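Local coordinates for protein Vv2_1132 (Vibrio vulnificus CMCP6, PDB 5Y9S) that probably regulates transcription as a tetrameric LysR-type factor, joining a DNA-binding helix-turn-helix domain to an effector-binding regulatory domain, at residues A93-C105 / T288-E300. Numbering follows the deposited sequence.
Sequences ASLKTDHTVRIVC and TNHRAAVDQFWQE
Arg291 reaches Thr100 and Leu95 through a side chain that leaves the backbone with CG anti to the carbonyl carbon (chi1 -48°) and bends at chi3, while Leu95, its CG anti to the backbone N, comes to meet it from the other direction. The guanidinium is thereby turned end-on to the carbonyl of Thr100. Both terminal nitrogens grip that one oxygen: NH2 of Arg291 lies 2.7 Å from Thr100 O and stands above the carbonyl plane, whereas NH1 approaches nearly in line with the C=O bond, at 2.9 Å. The oxygen lies in the guanidinium plane, so the fork is flat on the arginine side. NH2 adds a weak bond to Asp98 O (3.1 Å), inside the type I turn from Thr97 to Thr100. Over one face of the guanidinium rests Leu95, its CD2 3.7 Å from Arg291 NE and displaced toward the rim. The Arg102 guanidinium stands steeply to that of Arg291 (planes 77° apart), with NH1 of each 4.0 Å from the other; Asp152 forms salt bridges to both, which probably offsets their like charges.

Beyond the turn the contact becomes apolar. Ala293 CB meets Val101 CG2 and His99 CA, each at 4.0 Å, and one helical turn on, the ring of Phe297 receives Ile103 CD1 obliquely, 4.1 Å from its CZ. Leu130 and Leu153, on the strands flanking 100-105, also touch Phe297. The axes of helix 292-300, with Arg291 as its N-cap residue, and strand 100-105 lie 64° apart, and the contact thus ties the C-terminal helix to the first strand of the α/β regulatory domain, a periplasmic-binding-protein-like fold characteristic of LysR-type regulators.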
loop_
_atom_site.group_PDB
_atom_site.type_symbol
_atom_site.label_atom_id
_atom_site.label_comp_id
_atom_site.label_asym_id
_atom_site.label_seq_id
_atom_site.Cartn_x
_atom_site.Cartn_y
_atom_site.Cartn_z
ATOM N N ALA D 93 -2.655 11.118 21.580
ATOM C CA ALA D 93 -2.625 12.494 22.059
ATOM C C ALA D 93 -1.413 12.719 22.952
ATOM O O ALA D 93 -1.056 11.860 23.764
ATOM C CB ALA D 93 -3.902 12.810 22.837
ATOM N N SER D 94 -0.791 13.890 22.813
ATOM C CA SER D 94 0.418 14.239 23.546
ATOM C C SER D 94 0.268 15.596 24.229
ATOM O O SER D 94 -0.401 16.496 23.715
ATOM C CB SER D 94 1.607 14.278 22.601
ATOM O OG SER D 94 1.176 14.767 21.347
ATOM N N LEU D 95 0.912 15.733 25.391
ATOM C CA LEU D 95 1.033 16.994 26.126
ATOM C C LEU D 95 2.511 17.220 26.432
ATOM O O LEU D 95 3.097 16.475 27.220
ATOM C CB LEU D 95 0.222 16.956 27.428
ATOM C CG LEU D 95 0.105 18.267 28.209
ATOM C CD1 LEU D 95 -0.358 19.399 27.285
ATOM C CD2 LEU D 95 -0.836 18.119 29.386
ATOM N N LYS D 96 3.124 18.233 25.828
ATOM C CA LYS D 96 4.558 18.417 26.039
ATOM C C LYS D 96 4.869 18.812 27.479
ATOM O O LYS D 96 5.468 18.027 28.221
ATOM C CB LYS D 96 5.127 19.443 25.055
ATOM C CG LYS D 96 5.361 18.886 23.636
ATOM C CD LYS D 96 6.053 17.505 23.640
ATOM C CE LYS D 96 5.070 16.328 23.473
ATOM N NZ LYS D 96 5.742 15.002 23.460
ATOM N N THR D 97 4.465 20.008 27.893
ATOM C CA THR D 97 4.630 20.440 29.270
ATOM C C THR D 97 3.268 20.713 29.886
ATOM O O THR D 97 2.274 20.949 29.187
ATOM C CB THR D 97 5.495 21.693 29.373
ATOM O OG1 THR D 97 4.772 22.809 28.846
ATOM C CG2 THR D 97 6.801 21.504 28.614
ATOM N N ASP D 98 3.220 20.678 31.210
ATOM C CA ASP D 98 1.926 20.857 31.843
ATOM C C ASP D 98 1.502 22.317 31.898
ATOM O O ASP D 98 0.423 22.599 32.424
ATOM C CB ASP D 98 1.908 20.219 33.239
ATOM C CG ASP D 98 3.040 20.691 34.136
ATOM O OD1 ASP D 98 3.550 21.810 33.945
ATOM O OD2 ASP D 98 3.398 19.941 35.064
ATOM N N HIS D 99 2.302 23.245 31.354
ATOM C CA HIS D 99 1.864 24.626 31.151
ATOM C C HIS D 99 1.665 24.957 29.669
ATOM O O HIS D 99 1.620 26.138 29.295
ATOM C CB HIS D 99 2.837 25.619 31.799
ATOM C CG HIS D 99 4.135 25.768 31.064
ATOM N ND1 HIS D 99 4.836 24.693 30.552
ATOM C CD2 HIS D 99 4.865 26.870 30.763
ATOM C CE1 HIS D 99 5.945 25.125 29.976
ATOM N NE2 HIS D 99 5.986 26.443 30.087
ATOM N N THR D 100 1.540 23.940 28.817
ATOM C CA THR D 100 1.231 24.161 27.415
ATOM C C THR D 100 -0.279 24.143 27.228
ATOM O O THR D 100 -0.955 23.196 27.646
ATOM C CB THR D 100 1.877 23.099 26.517
ATOM O OG1 THR D 100 3.308 23.162 26.618
ATOM C CG2 THR D 100 1.468 23.322 25.080
ATOM N N VAL D 101 -0.798 25.193 26.604
ATOM C CA VAL D 101 -2.195 25.274 26.210
ATOM C C VAL D 101 -2.263 24.950 24.723
ATOM O O VAL D 101 -1.607 25.613 23.906
ATOM C CB VAL D 101 -2.782 26.662 26.517
ATOM C CG1 VAL D 101 -4.286 26.677 26.277
ATOM C CG2 VAL D 101 -2.472 27.065 27.955
ATOM N N ARG D 102 -3.028 23.908 24.381
ATOM C CA ARG D 102 -3.162 23.419 23.009
ATOM C C ARG D 102 -4.388 24.072 22.384
ATOM O O ARG D 102 -5.491 23.970 22.927
ATOM C CB ARG D 102 -3.286 21.894 22.980
ATOM C CG ARG D 102 -1.947 21.144 23.013
ATOM C CD ARG D 102 -2.053 19.761 23.687
ATOM N NE ARG D 102 -3.039 19.724 24.775
ATOM C CZ ARG D 102 -3.599 18.610 25.245
ATOM N NH1 ARG D 102 -4.479 18.675 26.235
ATOM N NH2 ARG D 102 -3.291 17.425 24.718
ATOM N N ILE D 103 -4.193 24.760 21.261
ATOM C CA ILE D 103 -5.243 25.559 20.642
ATOM C C ILE D 103 -5.369 25.136 19.188
ATOM O O ILE D 103 -4.361 25.012 18.486
ATOM C CB ILE D 103 -4.946 27.065 20.754
ATOM C CG1 ILE D 103 -4.933 27.489 22.232
ATOM C CG2 ILE D 103 -5.962 27.841 19.971
ATOM C CD1 ILE D 103 -4.282 28.825 22.507
ATOM N N VAL D 104 -6.598 24.878 18.752
ATOM C CA VAL D 104 -6.909 24.536 17.369
ATOM C C VAL D 104 -7.899 25.568 16.844
ATOM O O VAL D 104 -8.750 26.057 17.598
ATOM C CB VAL D 104 -7.493 23.110 17.254
ATOM C CG1 VAL D 104 -8.778 22.994 18.055
ATOM C CG2 VAL D 104 -7.776 22.754 15.819
ATOM N N CYS D 105 -7.780 25.910 15.564
ATOM C CA CYS D 105 -8.677 26.869 14.925
ATOM C C CYS D 105 -8.414 26.865 13.429
ATOM O O CYS D 105 -7.506 26.192 12.932
ATOM C CB CYS D 105 -8.487 28.281 15.465
ATOM S SG CYS D 105 -6.779 28.854 15.279
ATOM N N THR D 288 -14.804 18.199 31.001
ATOM C CA THR D 288 -13.997 17.262 31.778
ATOM C C THR D 288 -12.498 17.580 31.772
ATOM O O THR D 288 -11.700 16.705 32.114
ATOM C CB THR D 288 -14.193 15.830 31.261
ATOM O OG1 THR D 288 -13.683 15.713 29.924
ATOM C CG2 THR D 288 -15.654 15.444 31.263
ATOM N N ASN D 289 -12.090 18.785 31.383
ATOM C CA ASN D 289 -10.673 19.145 31.298
ATOM C C ASN D 289 -10.413 20.259 32.299
ATOM O O ASN D 289 -10.842 21.401 32.091
ATOM C CB ASN D 289 -10.295 19.579 29.881
ATOM C CG ASN D 289 -8.810 19.894 29.730
ATOM O OD1 ASN D 289 -8.329 20.946 30.161
ATOM N ND2 ASN D 289 -8.087 18.992 29.084
ATOM N N HIS D 290 -9.715 19.933 33.379
ATOM C CA HIS D 290 -9.387 20.896 34.425
ATOM C C HIS D 290 -7.869 20.963 34.563
ATOM O O HIS D 290 -7.291 20.423 35.506
ATOM C CB HIS D 290 -10.073 20.517 35.756
ATOM C CG HIS D 290 -11.528 20.189 35.613
ATOM N ND1 HIS D 290 -11.987 18.903 35.419
ATOM C CD2 HIS D 290 -12.626 20.985 35.607
ATOM C CE1 HIS D 290 -13.304 18.919 35.315
ATOM N NE2 HIS D 290 -13.716 20.170 35.423
ATOM N N ARG D 291 -7.221 21.613 33.607
ATOM C CA ARG D 291 -5.816 21.965 33.727
ATOM C C ARG D 291 -5.738 23.439 34.098
ATOM O O ARG D 291 -6.455 24.267 33.526
ATOM C CB ARG D 291 -5.057 21.683 32.427
ATOM C CG ARG D 291 -5.320 20.284 31.833
ATOM C CD ARG D 291 -4.435 19.987 30.615
ATOM N NE ARG D 291 -3.167 20.690 30.739
ATOM C CZ ARG D 291 -2.614 21.441 29.795
ATOM N NH1 ARG D 291 -3.193 21.584 28.602
ATOM N NH2 ARG D 291 -1.467 22.046 30.053
ATOM N N ALA D 292 -4.884 23.763 35.066
ATOM C CA ALA D 292 -4.817 25.145 35.525
ATOM C C ALA D 292 -4.306 26.080 34.435
ATOM O O ALA D 292 -4.692 27.256 34.397
ATOM C CB ALA D 292 -3.947 25.249 36.775
ATOM N N ALA D 293 -3.445 25.583 33.542
ATOM C CA ALA D 293 -3.023 26.407 32.418
ATOM C C ALA D 293 -4.212 26.748 31.527
ATOM O O ALA D 293 -4.365 27.894 31.089
ATOM C CB ALA D 293 -1.923 25.698 31.628
ATOM N N VAL D 294 -5.086 25.775 31.277
ATOM C CA VAL D 294 -6.254 26.041 30.449
ATOM C C VAL D 294 -7.208 27.000 31.158
ATOM O O VAL D 294 -7.730 27.941 30.548
ATOM C CB VAL D 294 -6.942 24.721 30.065
ATOM C CG1 VAL D 294 -8.137 24.990 29.175
ATOM C CG2 VAL D 294 -5.958 23.830 29.374
ATOM N N ASP D 295 -7.432 26.799 32.457
ATOM C CA ASP D 295 -8.303 27.710 33.195
ATOM C C ASP D 295 -7.726 29.122 33.220
ATOM O O ASP D 295 -8.433 30.094 32.929
ATOM C CB ASP D 295 -8.541 27.189 34.610
ATOM C CG ASP D 295 -9.866 26.456 34.736
ATOM O OD1 ASP D 295 -10.919 27.084 34.448
ATOM O OD2 ASP D 295 -9.848 25.255 35.097
ATOM N N GLN D 296 -6.436 29.259 33.536
ATOM C CA GLN D 296 -5.849 30.596 33.548
ATOM C C GLN D 296 -6.071 31.292 32.213
ATOM O O GLN D 296 -6.391 32.486 32.170
ATOM C CB GLN D 296 -4.358 30.531 33.869
ATOM C CG GLN D 296 -4.029 30.220 35.316
ATOM C CD GLN D 296 -2.538 30.019 35.526
ATOM O OE1 GLN D 296 -1.776 29.922 34.566
ATOM N NE2 GLN D 296 -2.117 29.958 36.783
ATOM N N PHE D 297 -5.934 30.548 31.111
ATOM C CA PHE D 297 -6.214 31.109 29.794
ATOM C C PHE D 297 -7.686 31.464 29.649
ATOM O O PHE D 297 -8.031 32.573 29.220
ATOM C CB PHE D 297 -5.807 30.122 28.704
ATOM C CG PHE D 297 -5.738 30.736 27.334
ATOM C CD1 PHE D 297 -6.893 31.011 26.622
ATOM C CD2 PHE D 297 -4.514 31.051 26.762
ATOM C CE1 PHE D 297 -6.830 31.578 25.367
ATOM C CE2 PHE D 297 -4.447 31.618 25.506
ATOM C CZ PHE D 297 -5.608 31.884 24.812
ATOM N N TRP D 298 -8.569 30.520 29.983
ATOM C CA TRP D 298 -10.001 30.732 29.782
ATOM C C TRP D 298 -10.514 31.895 30.626
ATOM O O TRP D 298 -11.246 32.757 30.127
ATOM C CB TRP D 298 -10.756 29.444 30.101
ATOM C CG TRP D 298 -12.224 29.539 29.944
ATOM C CD1 TRP D 298 -13.112 30.069 30.834
ATOM C CD2 TRP D 298 -12.999 29.082 28.827
ATOM N NE1 TRP D 298 -14.390 29.970 30.342
ATOM C CE2 TRP D 298 -14.349 29.370 29.110
ATOM C CE3 TRP D 298 -12.683 28.453 27.619
ATOM C CZ2 TRP D 298 -15.386 29.053 28.224
ATOM C CZ3 TRP D 298 -13.713 28.136 26.739
ATOM C CH2 TRP D 298 -15.047 28.441 27.046
ATOM N N GLN D 299 -10.120 31.949 31.902
ATOM C CA GLN D 299 -10.586 33.017 32.781
ATOM C C GLN D 299 -10.110 34.385 32.322
ATOM O O GLN D 299 -10.653 35.400 32.768
ATOM C CB GLN D 299 -10.132 32.759 34.221
ATOM C CG GLN D 299 -11.227 32.187 35.121
ATOM C CD GLN D 299 -11.328 30.664 35.062
ATOM O OE1 GLN D 299 -10.443 29.985 34.548
ATOM N NE2 GLN D 299 -12.420 30.124 35.592
ATOM N N GLU D 300 -9.120 34.443 31.438
ATOM C CA GLU D 300 -8.641 35.737 30.976
ATOM C C GLU D 300 -9.452 36.281 29.794
ATOM O O GLU D 300 -9.564 37.506 29.644
ATOM C CB GLU D 300 -7.150 35.633 30.629
ATOM C CG GLU D 300 -6.339 36.876 30.997
ATOM C CD GLU D 300 -6.740 38.076 30.173
ATOM O OE1 GLU D 300 -6.837 37.935 28.936
ATOM O OE2 GLU D 300 -6.966 39.152 30.756
#